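Side-chain contacts in neurotoxin (Clostridium botulinum, PDB 1ZB7), which is a zinc endopeptidase that, once inside the host cytosol, cleaves the synaptobrevins VAMP1, VAMP2 and VAMP3, at an Ala-Ala bond in VAMP2 and probably at the equivalent bonds in the others: residues Ile316-Tyr319 against Lys320-Lys324; Lys87-Lys90 against Thr91-Leu95. All blocks are in the same frame, centred on the assembly; numbering follows the deposited sequence.

How the contacts relate
Each contact is made between neighbouring turns of its own helix, and the two belong to different parts of the light chain. Contact 1 lies on helix 316-327 at the surface, its centre about 25 Å from the centre of the chain; contact 2 lies in a buried part of helix 82-99, its centre about 16 Å from the same point. Their centres are about 34 Å apart and their nearest atoms about 24 Å, so they do not touch. Contact 2 is the nearer in structure to the zinc site: Met92 and Leu95 pack on helix 224-239, which carries the HExxH motif. The side chains of contact 1 instead pack on loops and on strands 128-129 and 337-338.

Contact 1: Ile316-Tyr319 against Lys320-Lys324; sequences ISLY and KQIYK
The first turns of helix 316-327, a surface helix of the clostridial zinc protease fold, set the side chains of Ile316 and Lys320 alongside each other and bring Tyr319 against both Ile322 and Tyr323. Lys320 CE lies 3.8 Å from Ile316 CG2, a methylene-to-methyl contact between two side chains that point the same way. With Lys320 CG turned anti to its own carbonyl carbon (chi1 -71°), the chain runs back toward the start of the helix; CG passes 3.3 Å from Ile316 O, and the extended remainder follows the flank of the isoleucine. The ammonium group is hydrogen-bonded to Leu303 O, at the end of helix 282-303, and to Val306 O, so it links the two helices.

The i to i+4 bonds of the alpha-helix set the spacing of these residues: Lys320 N donates almost straight to Ile316 O (2.8 Å, 172° at the hydrogen), and Ile322 N reaches Leu318 O at 3.1 Å, in the carbonyl plane. Where the helix begins, Asp315 OD2 accepts a hydrogen bond from Leu318 N.

Tyr319 leans off the helix beside Ile322, whose CD1 sits over one face of the phenol ring, 4.1 Å from Tyr319 CD2. Leu318 CD1 approaches the same Ile322 CD1 more loosely, at 4.5 Å. Tyr323 crosses Tyr319 at a slant, placing CE2 4.2 Å from Tyr319 CB and OH 4.0 Å from Tyr319 CD2. That hydroxyl is hydrogen-bonded to Pro117 O, which fixes the far end of the buried tyrosine, and the Tyr323 ring meets that of Tyr118. Phe129 of strand 128-129 packs against Ile316, Tyr319 and Lys320.

Contact 2: Lys87-Lys90 against Thr91-Leu95; sequences KFLK and TMIKL
Met92 lays its side chain over one face of the Phe88 ring, a Met-aromatic contact one helical turn apart. The carbon leads: Met92 CG stands 4.2 Å from the centroid of the Phe88 ring in a CH-pi contact, with CE2 the nearest ring atom. The sulfur, Met92 SD, is above the face but farther off, 4.6 Å from the same centroid. Phe88 CG is anti to the backbone N (chi1 -180°), whereas Met92 CG is anti to the carbonyl carbon (chi1 -71°); with these torsions, four residues apart on the helix, the two side chains point the same way.

On another side of the helix Leu89 and Ile93 lie alongside each other, meeting through Leu89 CD1 and Ile93 CD1 at 4.1 Å. Ile93 CG1 also comes within 3.2 Å of Leu89 O, so the branch hugs the backbone of the preceding turn.

Lys87 O is gripped twice by Thr91, by the backbone N at 2.8 Å and by the hydroxyl OG1, here the donor, at 2.6 Å. The two donors come from opposite faces of the carbonyl plane.

Farther out, Ile45 of strand 43-46 touches Phe88, Leu89 and Met92, and Leu228 of helix 224-239, the helix of the HExxH motif, packs on Met92. Lys87 and Lys94 carry their ammonium groups to Glu383 O and Asn388 OD1, while Lys90 forms a salt bridge with Asp86. The paired hydrogen bonds to Lys87 O imply that the buried threonine hydroxyl spends its proton within the helix, its donor need met by the backbone one turn back.

Contact 1: Ile316-Tyr319 against Lys320-Lys324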
ATOM      1  N   ILE A 316       9.757  44.315  14.102  1.00 40.69           N
ATOM      2  CA  ILE A 316      10.599  43.456  13.264  1.00 42.77           C
ATOM      3  C   ILE A 316      11.584  42.551  14.007  1.00 42.62           C
ATOM      4  O   ILE A 316      11.692  41.343  13.689  1.00 42.26           O
ATOM      5  CB  ILE A 316      11.472  44.325  12.309  1.00 44.47           C
ATOM      6  CG1 ILE A 316      10.594  45.202  11.411  1.00 47.35           C
ATOM      7  CG2 ILE A 316      12.286  43.476  11.413  1.00 48.71           C
ATOM      8  CD1 ILE A 316       9.424  44.543  10.872  1.00 41.17           C
ATOM      9  N   SER A 317      12.361  43.131  14.911  1.00 39.97           N
ATOM     10  CA  SER A 317      13.387  42.378  15.675  1.00 39.96           C
ATOM     11  C   SER A 317      12.760  41.348  16.576  1.00 39.91           C
ATOM     12  O   SER A 317      13.265  40.304  16.780  1.00 39.73           O
ATOM     13  CB  SER A 317      14.182  43.331  16.580  1.00 39.81           C
ATOM     14  OG  SER A 317      15.025  44.111  15.716  1.00 43.48           O
ATOM     15  N   LEU A 318      11.633  41.652  17.154  1.00 39.20           N
ATOM     16  CA  LEU A 318      10.960  40.664  17.929  1.00 40.60           C
ATOM     17  C   LEU A 318      10.610  39.385  17.055  1.00 40.25           C
ATOM     18  O   LEU A 318      10.868  38.271  17.424  1.00 39.78           O
ATOM     19  CB  LEU A 318       9.676  41.306  18.425  1.00 40.81           C
ATOM     20  CG  LEU A 318       8.744  40.424  19.143  1.00 45.53           C
ATOM     21  CD1 LEU A 318       9.505  39.605  20.268  1.00 50.51           C
ATOM     22  CD2 LEU A 318       7.725  41.300  19.726  1.00 50.47           C
ATOM     23  N   TYR A 319      10.046  39.597  15.873  1.00 39.34           N
ATOM     24  CA  TYR A 319       9.678  38.517  15.033  1.00 37.74           C
ATOM     25  C   TYR A 319      10.865  37.816  14.401  1.00 38.12           C
ATOM     26  O   TYR A 319      10.793  36.663  14.191  1.00 37.73           O
ATOM     27  CB  TYR A 319       8.723  39.030  13.951  1.00 38.59           C
ATOM     28  CG  TYR A 319       7.335  39.071  14.490  1.00 38.97           C
ATOM     29  CD1 TYR A 319       6.834  40.271  15.024  1.00 38.61           C
ATOM     30  CD2 TYR A 319       6.548  37.933  14.500  1.00 33.13           C
ATOM     31  CE1 TYR A 319       5.547  40.295  15.546  1.00 41.01           C
ATOM     32  CE2 TYR A 319       5.252  37.992  14.977  1.00 35.60           C
ATOM     33  CZ  TYR A 319       4.798  39.156  15.531  1.00 36.66           C
ATOM     34  OH  TYR A 319       3.614  39.249  16.088  1.00 45.17           O
ATOM     35  N   LYS A 320      11.925  38.529  14.055  1.00 39.19           N
ATOM     36  CA  LYS A 320      13.199  37.898  13.721  1.00 39.86           C
ATOM     37  C   LYS A 320      13.694  36.923  14.787  1.00 39.84           C
ATOM     38  O   LYS A 320      14.174  35.829  14.475  1.00 38.97           O
ATOM     39  CB  LYS A 320      14.265  38.941  13.402  1.00 39.68           C
ATOM     40  CG  LYS A 320      14.044  39.647  12.082  1.00 42.26           C
ATOM     41  CD  LYS A 320      15.171  40.604  11.748  1.00 41.73           C
ATOM     42  CE  LYS A 320      15.058  41.167  10.288  1.00 46.39           C
ATOM     43  NZ  LYS A 320      16.373  41.729   9.572  1.00 47.67           N
ATOM     44  N   GLN A 321      13.601  37.329  16.044  1.00 40.48           N
ATOM     45  CA  GLN A 321      13.962  36.442  17.159  1.00 41.39           C
ATOM     46  C   GLN A 321      13.076  35.144  17.350  1.00 38.75           C
ATOM     47  O   GLN A 321      13.539  34.051  17.638  1.00 37.43           O
ATOM     48  CB  GLN A 321      14.005  37.253  18.426  1.00 41.86           C
ATOM     49  CG  GLN A 321      14.415  36.427  19.639  1.00 49.33           C
ATOM     50  CD  GLN A 321      15.906  36.016  19.698  1.00 56.89           C
ATOM     51  OE1 GLN A 321      16.817  36.882  19.726  1.00 61.82           O
ATOM     52  NE2 GLN A 321      16.153  34.692  19.794  1.00 58.83           N
ATOM     53  N   ILE A 322      11.801  35.334  17.236  1.00 38.11           N
ATOM     54  CA  ILE A 322      10.858  34.279  17.165  1.00 38.47           C
ATOM     55  C   ILE A 322      11.217  33.237  16.054  1.00 38.07           C
ATOM     56  O   ILE A 322      11.265  32.016  16.307  1.00 37.67           O
ATOM     57  CB  ILE A 322       9.455  34.885  16.946  1.00 39.11           C
ATOM     58  CG1 ILE A 322       8.982  35.573  18.226  1.00 42.01           C
ATOM     59  CG2 ILE A 322       8.455  33.835  16.578  1.00 38.55           C
ATOM     60  CD1 ILE A 322       7.573  36.237  18.061  1.00 45.82           C
ATOM     61  N   TYR A 323      11.468  33.717  14.841  1.00 37.34           N
ATOM     62  CA  TYR A 323      11.812  32.828  13.733  1.00 37.38           C
ATOM     63  C   TYR A 323      13.172  32.180  13.911  1.00 38.69           C
ATOM     64  O   TYR A 323      13.338  31.014  13.582  1.00 40.28           O
ATOM     65  CB  TYR A 323      11.664  33.543  12.366  1.00 35.37           C
ATOM     66  CG  TYR A 323      10.230  33.945  12.121  1.00 36.87           C
ATOM     67  CD1 TYR A 323       9.170  33.019  12.325  1.00 30.60           C
ATOM     68  CD2 TYR A 323       9.895  35.268  11.786  1.00 36.30           C
ATOM     69  CE1 TYR A 323       7.956  33.395  12.198  1.00 33.93           C
ATOM     70  CE2 TYR A 323       8.591  35.613  11.589  1.00 35.25           C
ATOM     71  CZ  TYR A 323       7.645  34.695  11.818  1.00 33.98           C
ATOM     72  OH  TYR A 323       6.343  35.033  11.749  1.00 39.76           O
ATOM     73  N   LYS A 324      14.160  32.918  14.386  1.00 40.65           N
ATOM     74  CA  LYS A 324      15.436  32.318  14.782  1.00 41.67           C
ATOM     75  C   LYS A 324      15.224  31.115  15.743  1.00 41.61           C
ATOM     76  O   LYS A 324      15.762  30.061  15.534  1.00 41.55           O
ATOM     77  CB  LYS A 324      16.317  33.374  15.400  1.00 41.95           C
ATOM     78  CG  LYS A 324      17.714  32.864  15.838  1.00 45.11           C
ATOM     79  CD  LYS A 324      18.334  33.807  16.839  1.00 47.67           C
ATOM     80  CE  LYS A 324      19.667  33.233  17.323  1.00 49.37           C
ATOM     81  NZ  LYS A 324      20.568  34.311  17.883  1.00 53.11           N
TER

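Contact 2: Lys87-Lys90 against Thr91-Leu95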
ATOM      1  N   LYS A  87     -20.212  19.717  25.130  1.00 40.77           N
ATOM      2  CA  LYS A  87     -19.618  18.361  25.187  1.00 41.29           C
ATOM      3  C   LYS A  87     -18.403  18.148  24.260  1.00 41.98           C
ATOM      4  O   LYS A  87     -17.356  17.509  24.676  1.00 40.87           O
ATOM      5  CB  LYS A  87     -20.691  17.291  24.929  1.00 40.77           C
ATOM      6  CG  LYS A  87     -20.173  15.869  25.119  1.00 43.47           C
ATOM      7  CD  LYS A  87     -21.249  14.746  25.121  1.00 44.51           C
ATOM      8  CE  LYS A  87     -20.525  13.366  25.299  1.00 45.91           C
ATOM      9  NZ  LYS A  87     -21.329  12.232  25.703  1.00 48.65           N
ATOM     10  N   PHE A  88     -18.537  18.648  23.016  1.00 40.12           N
ATOM     11  CA  PHE A  88     -17.410  18.682  22.058  1.00 39.42           C
ATOM     12  C   PHE A  88     -16.163  19.451  22.605  1.00 39.32           C
ATOM     13  O   PHE A  88     -15.056  18.936  22.587  1.00 37.78           O
ATOM     14  CB  PHE A  88     -17.869  19.329  20.781  1.00 39.68           C
ATOM     15  CG  PHE A  88     -16.806  19.418  19.707  1.00 41.05           C
ATOM     16  CD1 PHE A  88     -16.685  18.420  18.721  1.00 40.66           C
ATOM     17  CD2 PHE A  88     -16.004  20.513  19.607  1.00 39.51           C
ATOM     18  CE1 PHE A  88     -15.772  18.613  17.692  1.00 37.23           C
ATOM     19  CE2 PHE A  88     -15.077  20.647  18.603  1.00 40.08           C
ATOM     20  CZ  PHE A  88     -14.942  19.655  17.682  1.00 39.67           C
ATOM     21  N   LEU A  89     -16.394  20.672  23.096  1.00 38.98           N
ATOM     22  CA  LEU A  89     -15.404  21.504  23.744  1.00 38.76           C
ATOM     23  C   LEU A  89     -14.648  20.848  24.943  1.00 40.28           C
ATOM     24  O   LEU A  89     -13.391  20.834  24.982  1.00 40.94           O
ATOM     25  CB  LEU A  89     -16.073  22.760  24.176  1.00 38.57           C
ATOM     26  CG  LEU A  89     -15.320  23.914  24.870  1.00 38.33           C
ATOM     27  CD1 LEU A  89     -14.079  24.330  24.068  1.00 40.78           C
ATOM     28  CD2 LEU A  89     -16.312  25.073  25.008  1.00 36.22           C
ATOM     29  N   LYS A  90     -15.417  20.293  25.859  1.00 38.74           N
ATOM     30  CA  LYS A  90     -14.921  19.550  26.981  1.00 39.70           C
ATOM     31  C   LYS A  90     -14.164  18.300  26.580  1.00 39.05           C
ATOM     32  O   LYS A  90     -13.115  17.971  27.169  1.00 38.44           O
ATOM     33  CB  LYS A  90     -16.070  19.301  28.009  1.00 40.58           C
ATOM     34  CG  LYS A  90     -16.291  20.575  28.890  1.00 42.75           C
ATOM     35  CD  LYS A  90     -17.629  20.677  29.459  1.00 51.64           C
ATOM     36  CE  LYS A  90     -17.781  21.965  30.357  1.00 56.16           C
ATOM     37  NZ  LYS A  90     -19.254  22.182  30.726  1.00 57.64           N
ATOM     38  N   THR A  91     -14.669  17.608  25.576  1.00 38.21           N
ATOM     39  CA  THR A  91     -13.978  16.419  25.070  1.00 38.26           C
ATOM     40  C   THR A  91     -12.629  16.830  24.421  1.00 37.74           C
ATOM     41  O   THR A  91     -11.638  16.201  24.651  1.00 37.82           O
ATOM     42  CB  THR A  91     -14.836  15.649  24.028  1.00 38.50           C
ATOM     43  OG1 THR A  91     -16.083  15.275  24.609  1.00 37.84           O
ATOM     44  CG2 THR A  91     -14.138  14.444  23.522  1.00 37.42           C
ATOM     45  N   MET A  92     -12.614  17.875  23.617  1.00 37.80           N
ATOM     46  CA  MET A  92     -11.366  18.373  23.008  1.00 38.71           C
ATOM     47  C   MET A  92     -10.325  18.728  24.083  1.00 38.35           C
ATOM     48  O   MET A  92      -9.136  18.408  23.952  1.00 38.00           O
ATOM     49  CB  MET A  92     -11.603  19.575  22.073  1.00 38.61           C
ATOM     50  CG  MET A  92     -12.307  19.313  20.758  1.00 40.06           C
ATOM     51  SD  MET A  92     -11.780  17.763  19.898  1.00 42.26           S
ATOM     52  CE  MET A  92     -10.054  18.181  19.601  1.00 39.41           C
ATOM     53  N   ILE A  93     -10.777  19.394  25.152  1.00 38.49           N
ATOM     54  CA  ILE A  93      -9.888  19.766  26.225  1.00 37.72           C
ATOM     55  C   ILE A  93      -9.346  18.541  26.927  1.00 38.59           C
ATOM     56  O   ILE A  93      -8.159  18.510  27.325  1.00 38.24           O
ATOM     57  CB  ILE A  93     -10.617  20.652  27.214  1.00 39.21           C
ATOM     58  CG1 ILE A  93     -10.872  22.008  26.567  1.00 36.76           C
ATOM     59  CG2 ILE A  93      -9.829  20.775  28.564  1.00 37.21           C
ATOM     60  CD1 ILE A  93     -12.000  22.777  27.275  1.00 39.25           C
ATOM     61  N   LYS A  94     -10.212  17.528  27.108  1.00 39.59           N
ATOM     62  CA  LYS A  94      -9.800  16.340  27.795  1.00 39.44           C
ATOM     63  C   LYS A  94      -8.744  15.641  26.947  1.00 39.71           C
ATOM     64  O   LYS A  94      -7.764  15.145  27.455  1.00 40.57           O
ATOM     65  CB  LYS A  94     -10.967  15.416  28.069  1.00 40.84           C
ATOM     66  CG  LYS A  94     -10.613  14.069  28.705  1.00 38.57           C
ATOM     67  CD  LYS A  94     -11.735  13.538  29.502  1.00 39.89           C
ATOM     68  CE  LYS A  94     -11.416  12.117  30.132  1.00 39.81           C
ATOM     69  NZ  LYS A  94     -12.673  11.556  30.722  1.00 35.61           N
ATOM     70  N   LEU A  95      -8.937  15.631  25.647  1.00 40.22           N
ATOM     71  CA  LEU A  95      -7.996  15.009  24.750  1.00 39.95           C
ATOM     72  C   LEU A  95      -6.678  15.722  24.753  1.00 39.17           C
ATOM     73  O   LEU A  95      -5.650  15.079  24.828  1.00 39.31           O
ATOM     74  CB  LEU A  95      -8.589  14.886  23.333  1.00 41.61           C
ATOM     75  CG  LEU A  95      -9.852  13.995  23.170  1.00 40.12           C
ATOM     76  CD1 LEU A  95     -10.210  14.014  21.691  1.00 41.51           C
ATOM     77  CD2 LEU A  95      -9.631  12.632  23.637  1.00 41.95           C
TER